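Putidaredoxin reductase (Pseudomonas putida, PDB 1Q1R) probably passes electrons from NADH through its bound FAD to the iron-sulfur protein putidaredoxin, which supplies the cytochrome P450cam monooxygenase. Local coordinates at residues A[280-285]-A[306-311]; A[285-290]-A[296-301]. One frame throughout, in Å; residues are numbered along the deposited sequence.

Contact 1: residues A[280-285]-A[306-311]; sequences MAVGDC and LEQARK. With FAD (flavin-adenine dinucleotide), chain C.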
loop_
_atom_site.group_PDB
_atom_site.type_symbol
_atom_site.label_atom_id
_atom_site.label_comp_id
_atom_site.label_asym_id
_atom_site.label_seq_id
_atom_site.Cartn_x
_atom_site.Cartn_y
_atom_site.Cartn_z
ATOM N N MET A 280 19.823 -6.147 1.674
ATOM C CA MET A 280 18.505 -6.376 2.259
ATOM C C MET A 280 17.434 -5.712 1.389
ATOM O O MET A 280 17.749 -4.881 0.537
ATOM C CB MET A 280 18.448 -5.792 3.676
ATOM C CG MET A 280 19.482 -6.357 4.638
ATOM S SD MET A 280 19.384 -5.635 6.298
ATOM C CE MET A 280 20.001 -4.045 6.012
ATOM N N ALA A 281 16.175 -6.095 1.595
ATOM C CA ALA A 281 15.052 -5.511 0.858
ATOM C C ALA A 281 14.014 -5.095 1.899
ATOM O O ALA A 281 13.962 -5.673 2.985
ATOM C CB ALA A 281 14.460 -6.517 -0.113
ATOM N N VAL A 282 13.183 -4.107 1.571
ATOM C CA VAL A 282 12.193 -3.613 2.528
ATOM C C VAL A 282 11.033 -2.877 1.852
ATOM O O VAL A 282 11.218 -2.233 0.819
ATOM C CB VAL A 282 12.881 -2.650 3.529
ATOM C CG1 VAL A 282 13.456 -1.460 2.781
ATOM C CG2 VAL A 282 11.911 -2.191 4.602
ATOM N N GLY A 283 9.841 -2.981 2.440
ATOM C CA GLY A 283 8.679 -2.293 1.902
ATOM C C GLY A 283 7.854 -3.043 0.877
ATOM O O GLY A 283 7.812 -4.271 0.871
ATOM N N ASP A 284 7.185 -2.286 0.009
ATOM C CA ASP A 284 6.336 -2.844 -1.039
ATOM C C ASP A 284 7.048 -3.866 -1.928
ATOM O O ASP A 284 6.411 -4.756 -2.477
ATOM C CB ASP A 284 5.801 -1.725 -1.945
ATOM C CG ASP A 284 4.767 -0.842 -1.261
ATOM O OD1 ASP A 284 4.607 -0.927 -0.025
ATOM O OD2 ASP A 284 4.114 -0.051 -1.974
ATOM N N CYS A 285 8.361 -3.728 -2.073
ATOM C CA CYS A 285 9.125 -4.621 -2.944
ATOM C C CYS A 285 9.571 -5.928 -2.311
ATOM O O CYS A 285 10.073 -6.810 -3.010
ATOM C CB CYS A 285 10.372 -3.905 -3.464
ATOM S SG CYS A 285 11.733 -3.804 -2.268
ATOM N N LEU A 306 6.848 0.465 7.866
ATOM C CA LEU A 306 7.382 0.908 9.148
ATOM C C LEU A 306 7.979 -0.269 9.924
ATOM O O LEU A 306 9.115 -0.198 10.398
ATOM C CB LEU A 306 6.282 1.584 9.972
ATOM C CG LEU A 306 5.687 2.863 9.367
ATOM C CD1 LEU A 306 4.528 3.374 10.229
ATOM C CD2 LEU A 306 6.772 3.919 9.261
ATOM N N GLU A 307 7.212 -1.348 10.039
ATOM C CA GLU A 307 7.663 -2.534 10.760
ATOM C C GLU A 307 8.955 -3.086 10.160
ATOM O O GLU A 307 9.939 -3.292 10.874
ATOM C CB GLU A 307 6.569 -3.608 10.743
ATOM C CG GLU A 307 7.002 -4.953 11.322
ATOM C CD GLU A 307 5.867 -5.959 11.401
ATOM O OE1 GLU A 307 5.040 -6.009 10.467
ATOM O OE2 GLU A 307 5.808 -6.714 12.391
ATOM N N GLN A 308 8.960 -3.305 8.848
ATOM C CA GLN A 308 10.144 -3.831 8.181
ATOM C C GLN A 308 11.339 -2.885 8.274
ATOM O O GLN A 308 12.468 -3.322 8.493
ATOM C CB GLN A 308 9.836 -4.145 6.711
ATOM C CG GLN A 308 8.869 -5.302 6.536
ATOM C CD GLN A 308 8.765 -5.796 5.099
ATOM O OE1 GLN A 308 7.966 -6.683 4.799
ATOM N NE2 GLN A 308 9.574 -5.231 4.209
ATOM N N ALA A 309 11.091 -1.590 8.118
ATOM C CA ALA A 309 12.168 -0.607 8.187
ATOM C C ALA A 309 12.779 -0.554 9.588
ATOM O O ALA A 309 13.988 -0.385 9.746
ATOM C CB ALA A 309 11.644 0.772 7.786
ATOM N N ARG A 310 11.940 -0.693 10.605
ATOM C CA ARG A 310 12.427 -0.664 11.976
ATOM C C ARG A 310 13.224 -1.927 12.307
ATOM O O ARG A 310 14.192 -1.877 13.064
ATOM C CB ARG A 310 11.250 -0.475 12.940
ATOM C CG ARG A 310 10.797 0.978 12.983
ATOM C CD ARG A 310 9.355 1.170 13.420
ATOM N NE ARG A 310 8.981 2.581 13.310
ATOM C CZ ARG A 310 7.749 3.052 13.466
ATOM N NH1 ARG A 310 6.747 2.226 13.743
ATOM N NH2 ARG A 310 7.517 4.355 13.342
ATOM N N LYS A 311 12.826 -3.049 11.716
ATOM C CA LYS A 311 13.508 -4.314 11.942
ATOM C C LYS A 311 14.916 -4.256 11.348
ATOM O O LYS A 311 15.880 -4.714 11.967
ATOM C CB LYS A 311 12.712 -5.457 11.309
ATOM C CG LYS A 311 13.286 -6.845 11.564
ATOM C CD LYS A 311 12.385 -7.919 10.980
ATOM C CE LYS A 311 12.944 -9.317 11.229
ATOM N NZ LYS A 311 12.055 -10.385 10.680
HETATM P PA FAD C . 7.643 3.503 -2.797
HETATM O O1A FAD C . 7.260 3.100 -4.171
HETATM O O2A FAD C . 6.807 4.505 -2.095
HETATM O O5B FAD C . 9.153 4.037 -2.800
HETATM C C5B FAD C . 10.164 3.442 -3.622
HETATM C C4B FAD C . 10.994 4.562 -4.275
HETATM O O4B FAD C . 12.253 4.009 -4.799
HETATM C C3B FAD C . 10.259 5.156 -5.487
HETATM O O3B FAD C . 10.507 6.567 -5.542
HETATM C C2B FAD C . 10.932 4.484 -6.658
HETATM O O2B FAD C . 10.846 5.311 -7.823
HETATM C C1B FAD C . 12.368 4.418 -6.180
HETATM N N9A FAD C . 13.235 3.507 -6.977
HETATM C C8A FAD C . 12.918 2.283 -7.434
HETATM N N7A FAD C . 13.955 1.794 -8.127
HETATM C C5A FAD C . 14.924 2.705 -8.106
HETATM C C6A FAD C . 16.210 2.760 -8.648
HETATM N N6A FAD C . 16.679 1.746 -9.371
HETATM N N1A FAD C . 16.973 3.862 -8.439
HETATM C C2A FAD C . 16.509 4.896 -7.722
HETATM N N3A FAD C . 15.276 4.863 -7.196
HETATM C C4A FAD C . 14.473 3.786 -7.374
HETATM N N1 FAD C . -0.894 2.309 2.813
HETATM C C2 FAD C . -1.605 2.241 4.018
HETATM O O2 FAD C . -1.213 1.504 4.921
HETATM N N3 FAD C . -2.756 3.031 4.187
HETATM C C4 FAD C . -3.187 3.890 3.149
HETATM O O4 FAD C . -4.169 4.607 3.328
HETATM C C4X FAD C . -2.474 3.953 1.940
HETATM N N5 FAD C . -2.850 4.816 0.952
HETATM C C5X FAD C . -2.138 4.955 -0.205
HETATM C C6 FAD C . -2.547 5.880 -1.187
HETATM C C7 FAD C . -1.797 6.042 -2.374
HETATM C C7M FAD C . -2.285 7.034 -3.446
HETATM C C8 FAD C . -0.620 5.275 -2.574
HETATM C C8M FAD C . 0.237 5.442 -3.838
HETATM C C9 FAD C . -0.214 4.352 -1.594
HETATM C C9A FAD C . -0.968 4.187 -0.411
HETATM N N10 FAD C . -0.564 3.270 0.597
HETATM C C10 FAD C . -1.324 3.161 1.781
HETATM C "C1'" FAD C . 0.648 2.416 0.405
HETATM C "C2'" FAD C . 1.834 2.976 1.194
HETATM O "O2'" FAD C . 1.954 4.377 0.926
HETATM C "C3'" FAD C . 3.139 2.252 0.816
HETATM O "O3'" FAD C . 2.960 0.841 0.994
HETATM C "C4'" FAD C . 4.303 2.739 1.690
HETATM O "O4'" FAD C . 4.473 4.148 1.516
HETATM C "C5'" FAD C . 5.626 2.035 1.343
HETATM O "O5'" FAD C . 6.148 2.448 0.069
HETATM P P FAD C . 7.666 2.047 -0.315
HETATM O O1P FAD C . 8.571 3.056 0.274
HETATM O O2P FAD C . 7.867 0.630 0.062
HETATM O O3P FAD C . 7.696 2.129 -1.936
#

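Contact 2: residues A[285-290]-A[296-301]; sequences CARFHS and WVRIES. With FAD (flavin-adenine dinucleotide), chain C.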
loop_
_atom_site.group_PDB
_atom_site.type_symbol
_atom_site.label_atom_id
_atom_site.label_comp_id
_atom_site.label_asym_id
_atom_site.label_seq_id
_atom_site.Cartn_x
_atom_site.Cartn_y
_atom_site.Cartn_z
ATOM N N CYS A 285 8.361 -3.728 -2.073
ATOM C CA CYS A 285 9.125 -4.621 -2.944
ATOM C C CYS A 285 9.571 -5.928 -2.311
ATOM O O CYS A 285 10.073 -6.810 -3.010
ATOM C CB CYS A 285 10.372 -3.905 -3.464
ATOM S SG CYS A 285 11.733 -3.804 -2.268
ATOM N N ALA A 286 9.387 -6.064 -1.003
ATOM C CA ALA A 286 9.850 -7.256 -0.303
ATOM C C ALA A 286 8.869 -8.402 -0.107
ATOM O O ALA A 286 7.765 -8.220 0.411
ATOM C CB ALA A 286 10.433 -6.849 1.051
ATOM N N ARG A 287 9.284 -9.591 -0.538
ATOM C CA ARG A 287 8.480 -10.789 -0.350
ATOM C C ARG A 287 9.156 -11.512 0.808
ATOM O O ARG A 287 10.313 -11.915 0.711
ATOM C CB ARG A 287 8.479 -11.676 -1.596
ATOM C CG ARG A 287 7.759 -13.010 -1.370
ATOM C CD ARG A 287 7.356 -13.647 -2.674
ATOM N NE ARG A 287 6.364 -12.833 -3.365
ATOM C CZ ARG A 287 5.087 -12.747 -3.011
ATOM N NH1 ARG A 287 4.636 -13.434 -1.971
ATOM N NH2 ARG A 287 4.260 -11.972 -3.697
ATOM N N PHE A 288 8.437 -11.657 1.913
ATOM C CA PHE A 288 8.993 -12.298 3.095
ATOM C C PHE A 288 8.107 -13.432 3.589
ATOM O O PHE A 288 6.961 -13.576 3.166
ATOM C CB PHE A 288 9.161 -11.258 4.201
ATOM C CG PHE A 288 7.858 -10.703 4.713
ATOM C CD1 PHE A 288 7.287 -11.199 5.882
ATOM C CD2 PHE A 288 7.192 -9.694 4.017
ATOM C CE1 PHE A 288 6.071 -10.696 6.352
ATOM C CE2 PHE A 288 5.973 -9.185 4.480
ATOM C CZ PHE A 288 5.416 -9.687 5.647
ATOM N N HIS A 289 8.647 -14.236 4.495
ATOM C CA HIS A 289 7.890 -15.350 5.045
ATOM C C HIS A 289 7.178 -14.946 6.330
ATOM O O HIS A 289 7.809 -14.552 7.307
ATOM C CB HIS A 289 8.812 -16.545 5.304
ATOM C CG HIS A 289 8.104 -17.741 5.864
ATOM N ND1 HIS A 289 7.898 -17.916 7.214
ATOM C CD2 HIS A 289 7.508 -18.789 5.250
ATOM C CE1 HIS A 289 7.201 -19.022 7.409
ATOM N NE2 HIS A 289 6.951 -19.571 6.234
ATOM N N SER A 290 5.854 -15.018 6.310
ATOM C CA SER A 290 5.064 -14.684 7.487
ATOM C C SER A 290 4.957 -15.938 8.338
ATOM O O SER A 290 4.370 -16.926 7.908
ATOM C CB SER A 290 3.661 -14.238 7.086
ATOM O OG SER A 290 2.824 -14.133 8.228
ATOM N N TRP A 296 4.824 -17.266 2.318
ATOM C CA TRP A 296 5.503 -16.113 1.742
ATOM C C TRP A 296 4.506 -15.108 1.207
ATOM O O TRP A 296 3.613 -15.454 0.432
ATOM C CB TRP A 296 6.445 -16.552 0.619
ATOM C CG TRP A 296 7.519 -17.458 1.098
ATOM C CD1 TRP A 296 7.418 -18.801 1.327
ATOM C CD2 TRP A 296 8.845 -17.083 1.480
ATOM N NE1 TRP A 296 8.600 -19.285 1.831
ATOM C CE2 TRP A 296 9.495 -18.252 1.936
ATOM C CE3 TRP A 296 9.550 -15.871 1.483
ATOM C CZ2 TRP A 296 10.819 -18.246 2.392
ATOM C CZ3 TRP A 296 10.869 -15.864 1.937
ATOM C CH2 TRP A 296 11.487 -17.047 2.385
ATOM N N VAL A 297 4.663 -13.858 1.626
ATOM C CA VAL A 297 3.762 -12.797 1.195
ATOM C C VAL A 297 4.543 -11.528 0.883
ATOM O O VAL A 297 5.708 -11.403 1.250
ATOM C CB VAL A 297 2.746 -12.453 2.306
ATOM C CG1 VAL A 297 1.998 -13.703 2.744
ATOM C CG2 VAL A 297 3.472 -11.830 3.494
ATOM N N ARG A 298 3.893 -10.600 0.184
ATOM C CA ARG A 298 4.482 -9.300 -0.133
ATOM C C ARG A 298 3.372 -8.311 0.216
ATOM O O ARG A 298 2.280 -8.366 -0.347
ATOM C CB ARG A 298 4.857 -9.173 -1.618
ATOM C CG ARG A 298 5.530 -7.817 -1.938
ATOM C CD ARG A 298 6.130 -7.769 -3.338
ATOM N NE ARG A 298 5.108 -7.924 -4.366
ATOM C CZ ARG A 298 4.208 -6.997 -4.669
ATOM N NH1 ARG A 298 4.205 -5.836 -4.024
ATOM N NH2 ARG A 298 3.302 -7.238 -5.603
ATOM N N ILE A 299 3.642 -7.414 1.153
ATOM C CA ILE A 299 2.617 -6.475 1.582
ATOM C C ILE A 299 2.885 -5.034 1.185
ATOM O O ILE A 299 3.999 -4.537 1.319
ATOM C CB ILE A 299 2.423 -6.565 3.116
ATOM C CG1 ILE A 299 2.035 -7.999 3.492
ATOM C CG2 ILE A 299 1.347 -5.584 3.580
ATOM C CD1 ILE A 299 1.706 -8.186 4.949
ATOM N N GLU A 300 1.842 -4.370 0.701
ATOM C CA GLU A 300 1.927 -2.977 0.282
ATOM C C GLU A 300 1.145 -2.111 1.268
ATOM O O GLU A 300 -0.042 -1.872 1.072
ATOM C CB GLU A 300 1.337 -2.825 -1.131
ATOM C CG GLU A 300 2.158 -3.498 -2.233
ATOM C CD GLU A 300 1.369 -3.714 -3.526
ATOM O OE1 GLU A 300 0.296 -3.096 -3.700
ATOM O OE2 GLU A 300 1.832 -4.500 -4.375
ATOM N N SER A 301 1.800 -1.651 2.332
ATOM C CA SER A 301 1.119 -0.810 3.311
ATOM C C SER A 301 2.106 0.022 4.114
ATOM O O SER A 301 3.303 -0.274 4.161
ATOM C CB SER A 301 0.308 -1.667 4.293
ATOM O OG SER A 301 1.152 -2.194 5.310
HETATM P PA FAD C . 7.643 3.503 -2.797
HETATM O O1A FAD C . 7.260 3.100 -4.171
HETATM O O2A FAD C . 6.807 4.505 -2.095
HETATM O O5B FAD C . 9.153 4.037 -2.800
HETATM C C5B FAD C . 10.164 3.442 -3.622
HETATM C C4B FAD C . 10.994 4.562 -4.275
HETATM O O4B FAD C . 12.253 4.009 -4.799
HETATM C C3B FAD C . 10.259 5.156 -5.487
HETATM O O3B FAD C . 10.507 6.567 -5.542
HETATM C C2B FAD C . 10.932 4.484 -6.658
HETATM O O2B FAD C . 10.846 5.311 -7.823
HETATM C C1B FAD C . 12.368 4.418 -6.180
HETATM N N9A FAD C . 13.235 3.507 -6.977
HETATM C C8A FAD C . 12.918 2.283 -7.434
HETATM N N7A FAD C . 13.955 1.794 -8.127
HETATM C C5A FAD C . 14.924 2.705 -8.106
HETATM C C6A FAD C . 16.210 2.760 -8.648
HETATM N N6A FAD C . 16.679 1.746 -9.371
HETATM N N1A FAD C . 16.973 3.862 -8.439
HETATM C C2A FAD C . 16.509 4.896 -7.722
HETATM N N3A FAD C . 15.276 4.863 -7.196
HETATM C C4A FAD C . 14.473 3.786 -7.374
HETATM N N1 FAD C . -0.894 2.309 2.813
HETATM C C2 FAD C . -1.605 2.241 4.018
HETATM O O2 FAD C . -1.213 1.504 4.921
HETATM N N3 FAD C . -2.756 3.031 4.187
HETATM C C4 FAD C . -3.187 3.890 3.149
HETATM O O4 FAD C . -4.169 4.607 3.328
HETATM C C4X FAD C . -2.474 3.953 1.940
HETATM N N5 FAD C . -2.850 4.816 0.952
HETATM C C5X FAD C . -2.138 4.955 -0.205
HETATM C C6 FAD C . -2.547 5.880 -1.187
HETATM C C7 FAD C . -1.797 6.042 -2.374
HETATM C C7M FAD C . -2.285 7.034 -3.446
HETATM C C8 FAD C . -0.620 5.275 -2.574
HETATM C C8M FAD C . 0.237 5.442 -3.838
HETATM C C9 FAD C . -0.214 4.352 -1.594
HETATM C C9A FAD C . -0.968 4.187 -0.411
HETATM N N10 FAD C . -0.564 3.270 0.597
HETATM C C10 FAD C . -1.324 3.161 1.781
HETATM C "C1'" FAD C . 0.648 2.416 0.405
HETATM C "C2'" FAD C . 1.834 2.976 1.194
HETATM O "O2'" FAD C . 1.954 4.377 0.926
HETATM C "C3'" FAD C . 3.139 2.252 0.816
HETATM O "O3'" FAD C . 2.960 0.841 0.994
HETATM C "C4'" FAD C . 4.303 2.739 1.690
HETATM O "O4'" FAD C . 4.473 4.148 1.516
HETATM C "C5'" FAD C . 5.626 2.035 1.343
HETATM O "O5'" FAD C . 6.148 2.448 0.069
HETATM P P FAD C . 7.666 2.047 -0.315
HETATM O O1P FAD C . 8.571 3.056 0.274
HETATM O O2P FAD C . 7.867 0.630 0.062
HETATM O O3P FAD C . 7.696 2.129 -1.936
HETATM O O HOH W 1 6.245 -6.620 1.803
#

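Contact 1: residues A[280-285]-A[306-311]
In the FAD-binding part of this glutathione reductase fold, Val282 meets Gln308 and Ala309 where the turn that follows strand 279-281, at the edge of a parallel sheet, packs against helix 302-316. One methyl of Val282, CG2, lies 3.5 Å from Gln308 CB and 3.7 Å from Ala309 N, with Ala309 CB farther away at 4.4 Å. The torsion of Val282 places CG2 opposite its own backbone N, so that this branch reaches the helix backbone, and the side chains of Val282 and Gln308 run past each other in opposite directions. The extended chain of Gln308 carries its amide end beside Val282 CA and the Gly283 backbone. Ala309 also packs against Glu18 and Val19 of helix 14-25. Beyond Val282 the turn serves the cofactor. Gly283 has backbone angles that call for glycine, and a CB on it would clash with FAD O2P, which lies 3.5 Å from its CA. That same phosphate oxygen accepts a nearly straight hydrogen bond (167°) from Asp284 N, 3.0 Å away. The Asp284 carboxylate is divided between two partners: OD2 forms a salt bridge with Arg134, while the ribityl hydroxyl O3' of FAD donates to Asp284 OD1 at 2.6 Å.

Contact 2: residues A[285-290]-A[296-301]
Phe288 O is held by two neighbouring residues of the opposing strand: Val297 N donates to it at 2.8 Å, and the CA-H of Trp296 approaches it as well. The reciprocal bond runs from Phe288 N to Val297 O, also 2.8 Å long. These two bonds make Phe288 and Val297 the hydrogen-bonded pair of an antiparallel beta hairpin, strands 286-290 and 295-298; past it, water 1 donates to Ala286 O and accepts from Ile299 N. The chain runs on through Glu300 and Ser301 into the FAD pocket, Ser301 being the N-cap of helix 302-316. In the non-hydrogen-bonded pair His289-Trp296, His289 CB sits over the six-membered ring of Trp296, 3.7 Å from its centroid, and the imidazole turns its edge to the five-membered ring in a T-shaped stack, planes at 72°. On the opposite face of the hairpin, Val297 CG2 makes a CH-pi contact over the Phe288 ring, 3.6 Å from Phe288 CZ. Arg287 is bent at chi3 (-65°), and Arg298 CB lies over one face of its guanidinium, 3.5 Å from Arg287 NH2. Both arginines donate from NE to Asn264 O. Were Arg287 replaced by alanine, the Asn264 carbonyl would probably lose one of these two donors and Arg298 CB its guanidinium cover. Arg298 NH1 also forms a salt bridge with Glu300 OE2 at 2.7 Å, meeting the anti lone pair of that oxygen.

From the N-terminal side, the chain leaves the parallel FAD-domain sheet by its edge strand 279-281, turns at the cofactor and enters strand 286-290 through Cys285, which belongs to both contacts. Contact 2 closes the shorter loop, folding strand 295-298 back on 286-290. Helix 302-316 then returns to the start of the turn, where contact 1 closes the longer loop, so the hairpin is enclosed within it. The two contacts touch: Asp284 O probably accepts a hydrogen bond from Arg298 NH1, 2.9 Å away, and Gln308 packs on Ala286 and Phe288. Sheet edge, hairpin and helix are thus tied together beside FAD, which both contacts reach.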